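Local structure of putative snRNP Sm-like protein (Pyrococcus abyssi, 1H64) at residues R28-G33 with L42-M47. The protein forms a heptameric ring of identical Sm-fold subunits that probably binds RNA, related to the protein core of spliceosomal snRNPs. Numbering follows the deposited sequence.
Sequences RGRLIG and LADAEM
R30 brings the NH2 end of its guanidinium obliquely to the A43 methyl where strand 25-34 of the strongly bent Sm-fold sheet pairs with 40-42 and, past a corner with a beta bulge, with 45-49. CG of R30 stands anti to the backbone N (chi1 -175°) and the chain bends at chi3, which puts NH2 within 3.4 Å of A43 CB. The D44 side chain runs alongside, pointing the same way, its carboxylate turned 49° from the guanidinium plane; OD2 lies near the edge of that group but 4.2 Å from NH2, too far for a salt bridge. I32 comes to the same methyl, its CD1 3.8 Å from A43 CB.

On the other face, L42 and L31 lie together. L42 CD2 meets L31 CD1 at 4.0 Å, the two side chains crossing at a slant, while L42 CD1 lies over the face of the R28-G29 peptide, 4.0 Å from G29 N. V17, F27 and I62 also pack on L42, within the hydrophobic interior of the subunit.

R28 and E46 exchange two backbone hydrogen bonds, as do R30 and A43; the extra residue on the 42-47 side falls at the corner through A43 and D44. Just past the corner, R28 O accepts a hydrogen bond from E46 N at 3.0 Å and also takes a CA-H contact from A45 CA at 3.3 Å.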
ATOM      1  N   ARG C  28      -8.005  -0.106 -23.423  1.00 29.56           N
ATOM      2  CA  ARG C  28      -7.740   0.726 -24.590  1.00 32.82           C
ATOM      3  C   ARG C  28      -9.034   1.453 -24.882  1.00 29.48           C
ATOM      4  O   ARG C  28     -10.116   0.871 -24.795  1.00 30.17           O
ATOM      5  CB  ARG C  28      -7.303  -0.114 -25.798  1.00 37.60           C
ATOM      6  CG  ARG C  28      -6.173  -1.082 -25.487  1.00 45.30           C
ATOM      7  CD  ARG C  28      -5.289  -1.340 -26.701  1.00 51.02           C
ATOM      8  NE  ARG C  28      -4.466  -0.174 -27.027  1.00 56.74           N
ATOM      9  CZ  ARG C  28      -3.465  -0.181 -27.900  1.00 55.76           C
ATOM     10  NH1 ARG C  28      -3.150  -1.294 -28.548  1.00 59.42           N
ATOM     11  NH2 ARG C  28      -2.776   0.928 -28.127  1.00 58.63           N
ATOM     12  N   GLY C  29      -8.932   2.742 -25.190  1.00 31.49           N
ATOM     13  CA  GLY C  29     -10.123   3.515 -25.474  1.00 27.84           C
ATOM     14  C   GLY C  29      -9.770   4.947 -25.802  1.00 28.09           C
ATOM     15  O   GLY C  29      -8.592   5.297 -25.887  1.00 26.55           O
ATOM     16  N   ARG C  30     -10.787   5.769 -26.016  1.00 26.67           N
ATOM     17  CA  ARG C  30     -10.551   7.163 -26.332  1.00 30.16           C
ATOM     18  C   ARG C  30     -10.527   7.948 -25.019  1.00 24.46           C
ATOM     19  O   ARG C  30     -11.472   7.890 -24.238  1.00 23.07           O
ATOM     20  CB  ARG C  30     -11.661   7.694 -27.251  1.00 32.21           C
ATOM     21  CG  ARG C  30     -11.437   9.124 -27.745  1.00 36.58           C
ATOM     22  CD  ARG C  30     -12.460   9.507 -28.804  1.00 36.38           C
ATOM     23  NE  ARG C  30     -13.811   9.127 -28.414  1.00 41.84           N
ATOM     24  CZ  ARG C  30     -14.688   9.934 -27.828  1.00 40.79           C
ATOM     25  NH1 ARG C  30     -14.366  11.193 -27.561  1.00 45.08           N
ATOM     26  NH2 ARG C  30     -15.884   9.471 -27.491  1.00 42.35           N
ATOM     27  N   LEU C  31      -9.446   8.667 -24.772  1.00 27.28           N
ATOM     28  CA  LEU C  31      -9.356   9.459 -23.529  1.00 27.33           C
ATOM     29  C   LEU C  31     -10.290  10.673 -23.539  1.00 24.31           C
ATOM     30  O   LEU C  31     -10.165  11.542 -24.394  1.00 29.52           O
ATOM     31  CB  LEU C  31      -7.914   9.935 -23.316  1.00 22.22           C
ATOM     32  CG  LEU C  31      -7.623  10.686 -22.004  1.00 26.02           C
ATOM     33  CD1 LEU C  31      -7.719   9.717 -20.802  1.00 21.20           C
ATOM     34  CD2 LEU C  31      -6.228  11.285 -22.084  1.00 25.10           C
ATOM     35  N   ILE C  32     -11.228  10.751 -22.595  1.00 23.13           N
ATOM     36  CA  ILE C  32     -12.119  11.904 -22.567  1.00 26.64           C
ATOM     37  C   ILE C  32     -12.027  12.772 -21.308  1.00 27.96           C
ATOM     38  O   ILE C  32     -12.616  13.850 -21.256  1.00 29.10           O
ATOM     39  CB  ILE C  32     -13.601  11.488 -22.779  1.00 31.05           C
ATOM     40  CG1 ILE C  32     -14.015  10.411 -21.776  1.00 33.61           C
ATOM     41  CG2 ILE C  32     -13.789  10.971 -24.205  1.00 33.71           C
ATOM     42  CD1 ILE C  32     -15.490   9.991 -21.902  1.00 34.56           C
ATOM     43  N   GLY C  33     -11.286  12.316 -20.300  1.00 25.74           N
ATOM     44  CA  GLY C  33     -11.165  13.099 -19.077  1.00 24.15           C
ATOM     45  C   GLY C  33     -10.083  12.529 -18.182  1.00 26.18           C
ATOM     46  O   GLY C  33      -9.619  11.407 -18.399  1.00 24.22           O
ATOM     47  N   LEU C  42     -12.218   6.805 -20.105  1.00 23.03           N
ATOM     48  CA  LEU C  42     -12.112   6.401 -21.498  1.00 25.48           C
ATOM     49  C   LEU C  42     -13.518   6.179 -22.040  1.00 25.43           C
ATOM     50  O   LEU C  42     -14.435   5.825 -21.281  1.00 24.00           O
ATOM     51  CB  LEU C  42     -11.336   5.091 -21.628  1.00 28.92           C
ATOM     52  CG  LEU C  42      -9.941   5.010 -21.020  1.00 27.71           C
ATOM     53  CD1 LEU C  42      -9.385   3.626 -21.287  1.00 27.84           C
ATOM     54  CD2 LEU C  42      -9.042   6.059 -21.620  1.00 22.62           C
ATOM     55  N   ALA C  43     -13.677   6.421 -23.339  1.00 27.46           N
ATOM     56  CA  ALA C  43     -14.952   6.211 -24.030  1.00 29.97           C
ATOM     57  C   ALA C  43     -14.729   5.064 -25.031  1.00 25.35           C
ATOM     58  O   ALA C  43     -13.615   4.891 -25.537  1.00 22.55           O
ATOM     59  CB  ALA C  43     -15.377   7.494 -24.763  1.00 31.32           C
ATOM     60  N   ASP C  44     -15.782   4.292 -25.302  1.00 27.36           N
ATOM     61  CA  ASP C  44     -15.713   3.148 -26.226  1.00 29.97           C
ATOM     62  C   ASP C  44     -14.511   2.291 -25.867  1.00 26.71           C
ATOM     63  O   ASP C  44     -13.653   2.025 -26.699  1.00 26.63           O
ATOM     64  CB  ASP C  44     -15.583   3.618 -27.682  1.00 37.08           C
ATOM     65  CG  ASP C  44     -16.714   4.537 -28.104  1.00 40.51           C
ATOM     66  OD1 ASP C  44     -17.887   4.243 -27.775  1.00 42.34           O
ATOM     67  OD2 ASP C  44     -16.432   5.553 -28.771  1.00 42.58           O
ATOM     68  N   ALA C  45     -14.475   1.837 -24.620  1.00 28.20           N
ATOM     69  CA  ALA C  45     -13.350   1.060 -24.123  1.00 29.77           C
ATOM     70  C   ALA C  45     -13.487  -0.450 -24.195  1.00 30.16           C
ATOM     71  O   ALA C  45     -14.591  -0.993 -24.257  1.00 31.94           O
ATOM     72  CB  ALA C  45     -13.049   1.465 -22.664  1.00 28.21           C
ATOM     73  N   GLU C  46     -12.333  -1.106 -24.147  1.00 31.40           N
ATOM     74  CA  GLU C  46     -12.250  -2.553 -24.141  1.00 36.21           C
ATOM     75  C   GLU C  46     -11.150  -2.999 -23.171  1.00 37.19           C
ATOM     76  O   GLU C  46     -10.078  -2.389 -23.093  1.00 36.68           O
ATOM     77  CB  GLU C  46     -11.972  -3.080 -25.553  1.00 38.68           C
ATOM     78  CG  GLU C  46     -10.701  -2.554 -26.193  1.00 51.54           C
ATOM     79  CD  GLU C  46     -10.831  -2.400 -27.706  1.00 54.23           C
ATOM     80  OE1 GLU C  46     -11.598  -1.520 -28.153  1.00 61.29           O
ATOM     81  OE2 GLU C  46     -10.172  -3.156 -28.445  1.00 58.54           O
ATOM     82  N   MET C  47     -11.442  -4.038 -22.400  1.00 34.23           N
ATOM     83  CA  MET C  47     -10.466  -4.588 -21.478  1.00 30.79           C
ATOM     84  C   MET C  47      -9.728  -5.677 -22.244  1.00 35.15           C
ATOM     85  O   MET C  47     -10.349  -6.574 -22.840  1.00 34.48           O
ATOM     86  CB  MET C  47     -11.160  -5.173 -20.250  1.00 31.87           C
ATOM     87  CG  MET C  47     -10.227  -5.936 -19.331  1.00 32.13           C
ATOM     88  SD  MET C  47     -11.157  -6.773 -18.038  1.00 42.28           S
ATOM     89  CE  MET C  47     -11.809  -5.365 -17.142  1.00 40.37           C
TER